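Monothiol glutaredoxin-S14, chloroplastic (Arabidopsis thaliana, PDB 3IPZ) binds a labile iron-sulfur cluster together with BOLA1 and may, as a CGFS-type glutaredoxin of the chloroplast, donate such clusters to other proteins and regulate CAX cation transporters. Local coordinates at residues E18-M32 and L43-L56. Residues are numbered along the deposited sequence; the frame is centred on the assembly and turned at random.
Sequences EKVVLFMKGTRDFPM and LKNLNVPFEDVNIL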
ATOM      1  N   GLU A  18      -9.661   2.092  -4.436  1.00 49.71           N
ATOM      2  CA  GLU A  18      -9.433   3.458  -3.987  1.00 38.89           C
ATOM      3  C   GLU A  18      -8.180   3.961  -4.698  1.00 46.71           C
ATOM      4  O   GLU A  18      -7.392   3.159  -5.215  1.00 45.70           O
ATOM      5  CB  GLU A  18      -9.227   3.518  -2.472  1.00 39.55           C
ATOM      6  CG  GLU A  18     -10.414   3.051  -1.633  1.00 53.43           C
ATOM      7  CD  GLU A  18     -11.704   3.805  -1.923  1.00 59.94           C
ATOM      8  OE1 GLU A  18     -11.645   4.993  -2.316  1.00 61.21           O
ATOM      9  OE2 GLU A  18     -12.787   3.207  -1.740  1.00 67.25           O
ATOM     10  N   LYS A  19      -8.010   5.285  -4.733  1.00 39.10           N
ATOM     11  CA  LYS A  19      -6.860   5.906  -5.380  1.00 34.26           C
ATOM     12  C   LYS A  19      -5.574   5.498  -4.683  1.00 34.61           C
ATOM     13  O   LYS A  19      -4.571   5.214  -5.338  1.00 38.45           O
ATOM     14  CB  LYS A  19      -6.976   7.434  -5.353  1.00 40.95           C
ATOM     15  CG  LYS A  19      -8.165   8.005  -6.109  1.00 46.67           C
ATOM     16  CD  LYS A  19      -8.054   7.751  -7.594  1.00 51.64           C
ATOM     17  CE  LYS A  19      -9.241   8.335  -8.334  1.00 45.56           C
ATOM     18  NZ  LYS A  19      -9.063   8.166  -9.796  1.00 55.90           N
ATOM     19  N   VAL A  20      -5.608   5.481  -3.353  1.00 29.09           N
ATOM     20  CA  VAL A  20      -4.445   5.117  -2.555  1.00 25.52           C
ATOM     21  C   VAL A  20      -4.818   4.036  -1.535  1.00 35.24           C
ATOM     22  O   VAL A  20      -5.658   4.257  -0.664  1.00 41.47           O
ATOM     23  CB  VAL A  20      -3.877   6.344  -1.807  1.00 33.87           C
ATOM     24  CG1 VAL A  20      -2.614   5.949  -1.027  1.00 22.97           C
ATOM     25  CG2 VAL A  20      -3.566   7.468  -2.804  1.00 31.64           C
ATOM     26  N   VAL A  21      -4.184   2.872  -1.655  1.00 26.38           N
ATOM     27  CA  VAL A  21      -4.432   1.741  -0.759  1.00 26.87           C
ATOM     28  C   VAL A  21      -3.126   1.298  -0.091  1.00 30.72           C
ATOM     29  O   VAL A  21      -2.139   0.975  -0.757  1.00 25.37           O
ATOM     30  CB  VAL A  21      -5.033   0.542  -1.540  1.00 29.65           C
ATOM     31  CG1 VAL A  21      -5.177  -0.672  -0.629  1.00 31.54           C
ATOM     32  CG2 VAL A  21      -6.380   0.931  -2.127  1.00 35.12           C
ATOM     33  N   LEU A  22      -3.134   1.275   1.235  1.00 31.28           N
ATOM     34  CA  LEU A  22      -1.962   0.890   2.006  1.00 31.99           C
ATOM     35  C   LEU A  22      -2.137  -0.451   2.714  1.00 34.96           C
ATOM     36  O   LEU A  22      -3.058  -0.626   3.497  1.00 33.00           O
ATOM     37  CB  LEU A  22      -1.693   1.954   3.059  1.00 27.76           C
ATOM     38  CG  LEU A  22      -0.336   2.138   3.719  1.00 38.83           C
ATOM     39  CD1 LEU A  22      -0.584   2.349   5.195  1.00 29.85           C
ATOM     40  CD2 LEU A  22       0.577   0.968   3.464  1.00 32.44           C
ATOM     41  N   PHE A  23      -1.253  -1.399   2.442  1.00 40.04           N
ATOM     42  CA  PHE A  23      -1.319  -2.682   3.133  1.00 36.65           C
ATOM     43  C   PHE A  23      -0.287  -2.573   4.246  1.00 34.09           C
ATOM     44  O   PHE A  23       0.891  -2.432   3.984  1.00 33.25           O
ATOM     45  CB  PHE A  23      -1.008  -3.821   2.166  1.00 32.29           C
ATOM     46  CG  PHE A  23      -2.067  -4.003   1.123  1.00 39.36           C
ATOM     47  CD1 PHE A  23      -1.874  -3.541  -0.179  1.00 33.89           C
ATOM     48  CD2 PHE A  23      -3.287  -4.589   1.457  1.00 31.60           C
ATOM     49  CE1 PHE A  23      -2.878  -3.653  -1.135  1.00 36.64           C
ATOM     50  CE2 PHE A  23      -4.307  -4.711   0.509  1.00 37.37           C
ATOM     51  CZ  PHE A  23      -4.103  -4.241  -0.792  1.00 44.72           C
ATOM     52  N   MET A  24      -0.751  -2.623   5.490  1.00 34.86           N
ATOM     53  CA  MET A  24       0.129  -2.453   6.639  1.00 37.36           C
ATOM     54  C   MET A  24      -0.039  -3.468   7.759  1.00 39.50           C
ATOM     55  O   MET A  24      -0.891  -4.358   7.710  1.00 44.85           O
ATOM     56  CB  MET A  24      -0.103  -1.064   7.235  1.00 34.93           C
ATOM     57  CG  MET A  24      -1.516  -0.879   7.757  1.00 33.62           C
ATOM     58  SD  MET A  24      -1.906   0.801   8.326  1.00 36.26           S
ATOM     59  CE  MET A  24      -0.761   0.949   9.727  1.00 25.40           C
ATOM     60  N   LYS A  25       0.808  -3.320   8.772  1.00 38.28           N
ATOM     61  CA  LYS A  25       0.759  -4.164   9.952  1.00 37.05           C
ATOM     62  C   LYS A  25       0.014  -3.299  10.956  1.00 40.11           C
ATOM     63  O   LYS A  25       0.550  -2.308  11.468  1.00 37.64           O
ATOM     64  CB  LYS A  25       2.172  -4.487  10.434  1.00 34.82           C
ATOM     65  CG  LYS A  25       2.918  -5.387   9.463  1.00 35.32           C
ATOM     66  CD  LYS A  25       4.259  -5.813   9.989  1.00 39.50           C
ATOM     67  CE  LYS A  25       4.903  -6.802   9.039  1.00 33.84           C
ATOM     68  NZ  LYS A  25       6.275  -7.187   9.494  1.00 36.82           N
ATOM     69  N   GLY A  26      -1.244  -3.649  11.198  1.00 37.57           N
ATOM     70  CA  GLY A  26      -2.038  -2.868  12.119  1.00 30.16           C
ATOM     71  C   GLY A  26      -3.026  -1.991  11.383  1.00 32.07           C
ATOM     72  O   GLY A  26      -3.417  -2.284  10.251  1.00 30.88           O
ATOM     73  N   THR A  27      -3.406  -0.894  12.027  1.00 33.09           N
ATOM     74  CA  THR A  27      -4.376   0.038  11.482  1.00 36.68           C
ATOM     75  C   THR A  27      -3.768   1.434  11.524  1.00 38.95           C
ATOM     76  O   THR A  27      -2.781   1.662  12.227  1.00 38.07           O
ATOM     77  CB  THR A  27      -5.675   0.001  12.330  1.00 37.38           C
ATOM     78  OG1 THR A  27      -6.728   0.667  11.628  1.00 72.64           O
ATOM     79  CG2 THR A  27      -5.458   0.708  13.655  1.00 36.78           C
ATOM     80  N   ARG A  28      -4.356   2.376  10.795  1.00 42.49           N
ATOM     81  CA  ARG A  28      -3.810   3.727  10.762  1.00 44.35           C
ATOM     82  C   ARG A  28      -3.731   4.385  12.124  1.00 42.28           C
ATOM     83  O   ARG A  28      -2.821   5.166  12.388  1.00 48.50           O
ATOM     84  CB  ARG A  28      -4.611   4.621   9.811  1.00 46.56           C
ATOM     85  CG  ARG A  28      -5.622   5.533  10.484  1.00 57.80           C
ATOM     86  CD  ARG A  28      -6.256   6.439   9.453  1.00 54.14           C
ATOM     87  NE  ARG A  28      -6.748   5.657   8.326  1.00 57.79           N
ATOM     88  CZ  ARG A  28      -6.988   6.160   7.119  1.00 67.15           C
ATOM     89  NH1 ARG A  28      -6.781   7.454   6.881  1.00 62.29           N
ATOM     90  NH2 ARG A  28      -7.421   5.364   6.147  1.00 48.16           N
ATOM     91  N   ASP A  29      -4.686   4.084  12.991  1.00 45.99           N
ATOM     92  CA  ASP A  29      -4.683   4.671  14.328  1.00 48.77           C
ATOM     93  C   ASP A  29      -3.820   3.850  15.277  1.00 45.57           C
ATOM     94  O   ASP A  29      -3.362   4.359  16.294  1.00 52.12           O
ATOM     95  CB  ASP A  29      -6.106   4.745  14.882  1.00 50.77           C
ATOM     96  CG  ASP A  29      -6.984   5.685  14.096  1.00 55.38           C
ATOM     97  OD1 ASP A  29      -8.188   5.383  13.960  1.00 64.98           O
ATOM     98  OD2 ASP A  29      -6.475   6.728  13.625  1.00 60.18           O
ATOM     99  N   PHE A  30      -3.611   2.579  14.937  1.00 36.00           N
ATOM    100  CA  PHE A  30      -2.814   1.681  15.770  1.00 42.17           C
ATOM    101  C   PHE A  30      -1.801   0.869  14.972  1.00 43.37           C
ATOM    102  O   PHE A  30      -1.963  -0.341  14.781  1.00 41.42           O
ATOM    103  CB  PHE A  30      -3.724   0.727  16.554  1.00 42.21           C
ATOM    104  CG  PHE A  30      -4.747   1.430  17.390  1.00 43.54           C
ATOM    105  CD1 PHE A  30      -6.053   1.590  16.927  1.00 38.42           C
ATOM    106  CD2 PHE A  30      -4.385   2.012  18.605  1.00 39.31           C
ATOM    107  CE1 PHE A  30      -6.979   2.326  17.658  1.00 34.59           C
ATOM    108  CE2 PHE A  30      -5.302   2.749  19.343  1.00 36.42           C
ATOM    109  CZ  PHE A  30      -6.603   2.909  18.869  1.00 35.47           C
ATOM    110  N   PRO A  31      -0.746   1.531  14.483  1.00 38.21           N
ATOM    111  CA  PRO A  31       0.291   0.835  13.707  1.00 43.66           C
ATOM    112  C   PRO A  31       1.080  -0.140  14.597  1.00 47.08           C
ATOM    113  O   PRO A  31       1.578   0.228  15.653  1.00 43.44           O
ATOM    114  CB  PRO A  31       1.148   1.982  13.163  1.00 39.73           C
ATOM    115  CG  PRO A  31       0.958   3.071  14.186  1.00 47.77           C
ATOM    116  CD  PRO A  31      -0.517   2.986  14.498  1.00 29.78           C
ATOM    117  N   MET A  32       1.180  -1.385  14.160  1.00 39.46           N
ATOM    118  CA  MET A  32       1.874  -2.423  14.912  1.00 46.69           C
ATOM    119  C   MET A  32       3.370  -2.432  14.649  1.00 49.79           C
ATOM    120  O   MET A  32       4.131  -3.136  15.318  1.00 48.88           O
ATOM    121  CB  MET A  32       1.306  -3.792  14.528  1.00 41.06           C
ATOM    122  CG  MET A  32      -0.183  -3.921  14.759  1.00 57.34           C
ATOM    123  SD  MET A  32      -0.570  -4.022  16.504  1.00 47.41           S
ATOM    124  CE  MET A  32      -0.217  -5.741  16.761  1.00 38.49           C
ATOM    125  N   LEU A  43       1.614   9.726   4.618  1.00 32.42           N
ATOM    126  CA  LEU A  43       0.307   9.940   4.000  1.00 45.00           C
ATOM    127  C   LEU A  43      -0.561  10.954   4.729  1.00 48.69           C
ATOM    128  O   LEU A  43      -1.321  11.684   4.097  1.00 46.75           O
ATOM    129  CB  LEU A  43      -0.451   8.612   3.860  1.00 44.37           C
ATOM    130  CG  LEU A  43       0.167   7.564   2.929  1.00 34.10           C
ATOM    131  CD1 LEU A  43      -0.713   6.342   2.910  1.00 24.60           C
ATOM    132  CD2 LEU A  43       0.328   8.124   1.517  1.00 37.15           C
ATOM    133  N   LYS A  44      -0.465  10.997   6.052  1.00 50.29           N
ATOM    134  CA  LYS A  44      -1.245  11.968   6.810  1.00 57.40           C
ATOM    135  C   LYS A  44      -0.673  13.376   6.589  1.00 57.39           C
ATOM    136  O   LYS A  44      -1.420  14.351   6.510  1.00 56.56           O
ATOM    137  CB  LYS A  44      -1.246  11.623   8.303  1.00 58.14           C
ATOM    138  CG  LYS A  44      -2.129  10.428   8.673  1.00 63.79           C
ATOM    139  CD  LYS A  44      -2.289  10.291  10.188  1.00 67.16           C
ATOM    140  CE  LYS A  44      -3.235   9.150  10.552  1.00 79.96           C
ATOM    141  NZ  LYS A  44      -3.506   9.060  12.017  1.00 71.51           N
ATOM    142  N   ASN A  45       0.650  13.467   6.477  1.00 53.01           N
ATOM    143  CA  ASN A  45       1.338  14.730   6.246  1.00 52.18           C
ATOM    144  C   ASN A  45       0.865  15.385   4.940  1.00 57.23           C
ATOM    145  O   ASN A  45       0.620  16.598   4.886  1.00 56.17           O
ATOM    146  CB  ASN A  45       2.848  14.481   6.171  1.00 63.54           C
ATOM    147  CG  ASN A  45       3.636  15.727   5.771  1.00 71.13           C
ATOM    148  OD1 ASN A  45       3.987  16.551   6.616  1.00 73.74           O
ATOM    149  ND2 ASN A  45       3.909  15.871   4.475  1.00 62.28           N
ATOM    150  N   LEU A  46       0.731  14.570   3.895  1.00 50.79           N
ATOM    151  CA  LEU A  46       0.319  15.052   2.575  1.00 52.49           C
ATOM    152  C   LEU A  46      -1.175  15.287   2.423  1.00 49.11           C
ATOM    153  O   LEU A  46      -1.624  15.771   1.385  1.00 41.23           O
ATOM    154  CB  LEU A  46       0.775  14.076   1.486  1.00 49.36           C
ATOM    155  CG  LEU A  46       2.269  13.732   1.441  1.00 53.10           C
ATOM    156  CD1 LEU A  46       2.530  12.791   0.281  1.00 43.64           C
ATOM    157  CD2 LEU A  46       3.102  14.995   1.293  1.00 45.56           C
ATOM    158  N   ASN A  47      -1.943  14.946   3.450  1.00 49.21           N
ATOM    159  CA  ASN A  47      -3.393  15.133   3.404  1.00 58.80           C
ATOM    160  C   ASN A  47      -4.041  14.379   2.253  1.00 57.13           C
ATOM    161  O   ASN A  47      -5.034  14.825   1.682  1.00 62.36           O
ATOM    162  CB  ASN A  47      -3.741  16.625   3.307  1.00 63.45           C
ATOM    163  CG  ASN A  47      -3.602  17.339   4.638  1.00 71.61           C
ATOM    164  OD1 ASN A  47      -4.355  17.072   5.576  1.00 76.94           O
ATOM    165  ND2 ASN A  47      -2.629  18.241   4.734  1.00 71.03           N
ATOM    166  N   VAL A  48      -3.474  13.231   1.913  1.00 61.07           N
ATOM    167  CA  VAL A  48      -4.025  12.413   0.843  1.00 56.93           C
ATOM    168  C   VAL A  48      -4.931  11.374   1.495  1.00 48.23           C
ATOM    169  O   VAL A  48      -4.562  10.755   2.494  1.00 54.22           O
ATOM    170  CB  VAL A  48      -2.889  11.708   0.011  1.00 55.61           C
ATOM    171  CG1 VAL A  48      -1.530  11.988   0.622  1.00 55.77           C
ATOM    172  CG2 VAL A  48      -3.118  10.210  -0.057  1.00 45.93           C
ATOM    173  N   PRO A  49      -6.149  11.201   0.963  1.00 46.76           N
ATOM    174  CA  PRO A  49      -7.068  10.213   1.534  1.00 47.51           C
ATOM    175  C   PRO A  49      -6.622   8.824   1.083  1.00 45.75           C
ATOM    176  O   PRO A  49      -6.117   8.665  -0.035  1.00 43.24           O
ATOM    177  CB  PRO A  49      -8.417  10.614   0.939  1.00 45.47           C
ATOM    178  CG  PRO A  49      -8.040  11.128  -0.419  1.00 48.27           C
ATOM    179  CD  PRO A  49      -6.779  11.943  -0.144  1.00 47.71           C
ATOM    180  N   PHE A  50      -6.798   7.823   1.938  1.00 42.55           N
ATOM    181  CA  PHE A  50      -6.388   6.477   1.569  1.00 39.68           C
ATOM    182  C   PHE A  50      -7.088   5.384   2.363  1.00 43.78           C
ATOM    183  O   PHE A  50      -7.671   5.638   3.418  1.00 42.76           O
ATOM    184  CB  PHE A  50      -4.873   6.326   1.740  1.00 39.05           C
ATOM    185  CG  PHE A  50      -4.406   6.458   3.167  1.00 38.16           C
ATOM    186  CD1 PHE A  50      -4.307   7.710   3.769  1.00 35.82           C
ATOM    187  CD2 PHE A  50      -4.089   5.321   3.916  1.00 32.54           C
ATOM    188  CE1 PHE A  50      -3.902   7.833   5.097  1.00 34.08           C
ATOM    189  CE2 PHE A  50      -3.684   5.429   5.247  1.00 32.53           C
ATOM    190  CZ  PHE A  50      -3.591   6.691   5.839  1.00 32.27           C
ATOM    191  N   GLU A  51      -7.031   4.164   1.837  1.00 36.88           N
ATOM    192  CA  GLU A  51      -7.615   3.016   2.503  1.00 38.80           C
ATOM    193  C   GLU A  51      -6.488   2.198   3.140  1.00 38.78           C
ATOM    194  O   GLU A  51      -5.509   1.859   2.476  1.00 49.93           O
ATOM    195  CB  GLU A  51      -8.365   2.142   1.506  1.00 33.30           C
ATOM    196  CG  GLU A  51      -8.995   0.907   2.145  1.00 55.61           C
ATOM    197  CD  GLU A  51     -10.182   1.248   3.037  1.00 66.28           C
ATOM    198  OE1 GLU A  51     -10.547   0.412   3.896  1.00 69.28           O
ATOM    199  OE2 GLU A  51     -10.755   2.349   2.865  1.00 64.49           O
ATOM    200  N   ASP A  52      -6.612   1.900   4.429  1.00 38.77           N
ATOM    201  CA  ASP A  52      -5.600   1.100   5.110  1.00 39.45           C
ATOM    202  C   ASP A  52      -6.146  -0.297   5.385  1.00 39.84           C
ATOM    203  O   ASP A  52      -7.248  -0.465   5.906  1.00 42.93           O
ATOM    204  CB  ASP A  52      -5.137   1.774   6.417  1.00 46.01           C
ATOM    205  CG  ASP A  52      -6.256   1.940   7.437  1.00 53.05           C
ATOM    206  OD1 ASP A  52      -7.317   2.499   7.086  1.00 58.84           O
ATOM    207  OD2 ASP A  52      -6.066   1.526   8.604  1.00 56.54           O
ATOM    208  N   VAL A  53      -5.369  -1.300   5.001  1.00 33.90           N
ATOM    209  CA  VAL A  53      -5.757  -2.689   5.183  1.00 34.27           C
ATOM    210  C   VAL A  53      -4.748  -3.420   6.070  1.00 42.49           C
ATOM    211  O   VAL A  53      -3.555  -3.467   5.767  1.00 42.81           O
ATOM    212  CB  VAL A  53      -5.845  -3.396   3.823  1.00 27.48           C
ATOM    213  CG1 VAL A  53      -6.102  -4.878   4.002  1.00 31.49           C
ATOM    214  CG2 VAL A  53      -6.942  -2.760   3.010  1.00 36.04           C
ATOM    215  N   ASN A  54      -5.236  -3.986   7.167  1.00 41.34           N
ATOM    216  CA  ASN A  54      -4.388  -4.724   8.090  1.00 42.90           C
ATOM    217  C   ASN A  54      -4.128  -6.159   7.580  1.00 43.61           C
ATOM    218  O   ASN A  54      -5.046  -6.974   7.515  1.00 49.30           O
ATOM    219  CB  ASN A  54      -5.070  -4.775   9.457  1.00 43.32           C
ATOM    220  CG  ASN A  54      -4.148  -5.260  10.561  1.00 49.56           C
ATOM    221  OD1 ASN A  54      -3.145  -5.935  10.307  1.00 46.44           O
ATOM    222  ND2 ASN A  54      -4.499  -4.932  11.804  1.00 42.67           N
ATOM    223  N   ILE A  55      -2.887  -6.469   7.211  1.00 40.34           N
ATOM    224  CA  ILE A  55      -2.570  -7.818   6.741  1.00 39.06           C
ATOM    225  C   ILE A  55      -2.130  -8.755   7.880  1.00 40.77           C
ATOM    226  O   ILE A  55      -1.733  -9.893   7.637  1.00 40.52           O
ATOM    227  CB  ILE A  55      -1.486  -7.808   5.617  1.00 40.30           C
ATOM    228  CG1 ILE A  55      -0.358  -6.813   5.938  1.00 36.27           C
ATOM    229  CG2 ILE A  55      -2.135  -7.473   4.293  1.00 35.80           C
ATOM    230  CD1 ILE A  55       0.567  -7.241   7.071  1.00 26.19           C
ATOM    231  N   LEU A  56      -2.214  -8.278   9.122  1.00 51.95           N
ATOM    232  CA  LEU A  56      -1.836  -9.094  10.284  1.00 60.51           C
ATOM    233  C   LEU A  56      -2.951 -10.058  10.689  1.00 68.97           C
ATOM    234  O   LEU A  56      -2.767 -10.904  11.567  1.00 69.11           O
ATOM    235  CB  LEU A  56      -1.494  -8.206  11.484  1.00 45.93           C
ATOM    236  CG  LEU A  56      -0.142  -7.502  11.406  1.00 51.56           C
ATOM    237  CD1 LEU A  56       0.091  -6.739  12.683  1.00 46.04           C
ATOM    238  CD2 LEU A  56       0.966  -8.522  11.187  1.00 34.54           C
TER
HETATM  239  O   HOH W   1      -7.437   7.028  -1.953  1.00 45.46           O
HETATM  240  O   HOH W   2      -7.918   8.827   4.506  1.00 57.11           O
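Leu22 and Val53 sit in neighbouring parallel strands, 20-24 and 51-54, the two strands of the beta-alpha-beta crossover through helix 34-45 in this thioredoxin-fold domain. Five backbone bonds zip them together, from Glu51 N to Val20 O through to Ile55 N to Met24 O. Apolar packing is tight: Phe23 CD2 lies 3.7 Å from Val53 CB on the face that helix 59-69 covers, and on the other face, with Leu22, Val20 CG1 meets Phe50 CB at 3.6 Å. A firmly held polar patch follows. The Arg28 guanidinium lies flat on the Phe50 ring, planes 15° apart, and Leu43 CD1 covers the opposite face. With CG between backbone N and carbonyl carbon (chi1 62°), Asp52 swings its carboxylate to the loop: OD1 takes Arg28 NH2 at 3.0 Å in a salt bridge, OD2 takes Arg28 N. NH2 also reaches Phe50 O at 2.8 Å, both acceptors lying in the guanidinium plane. Were Arg28 replaced by an alanine, Asp52 OD1 would probably lose its charged mate and Phe50 its stacked cover. Only the fringe is loose, Lys44 NZ staying 4.1 Å from Asp29 OD2. Strand 20-24 leads into Lys25, beside Cys33 and probably a glutathione ligand, as in relatives. At the start of that loop, Asn54 OD1 accepts Gly26 N at 3.1 Å and Leu56 N, the latter closing an Asx turn, from opposite faces of the amide plane.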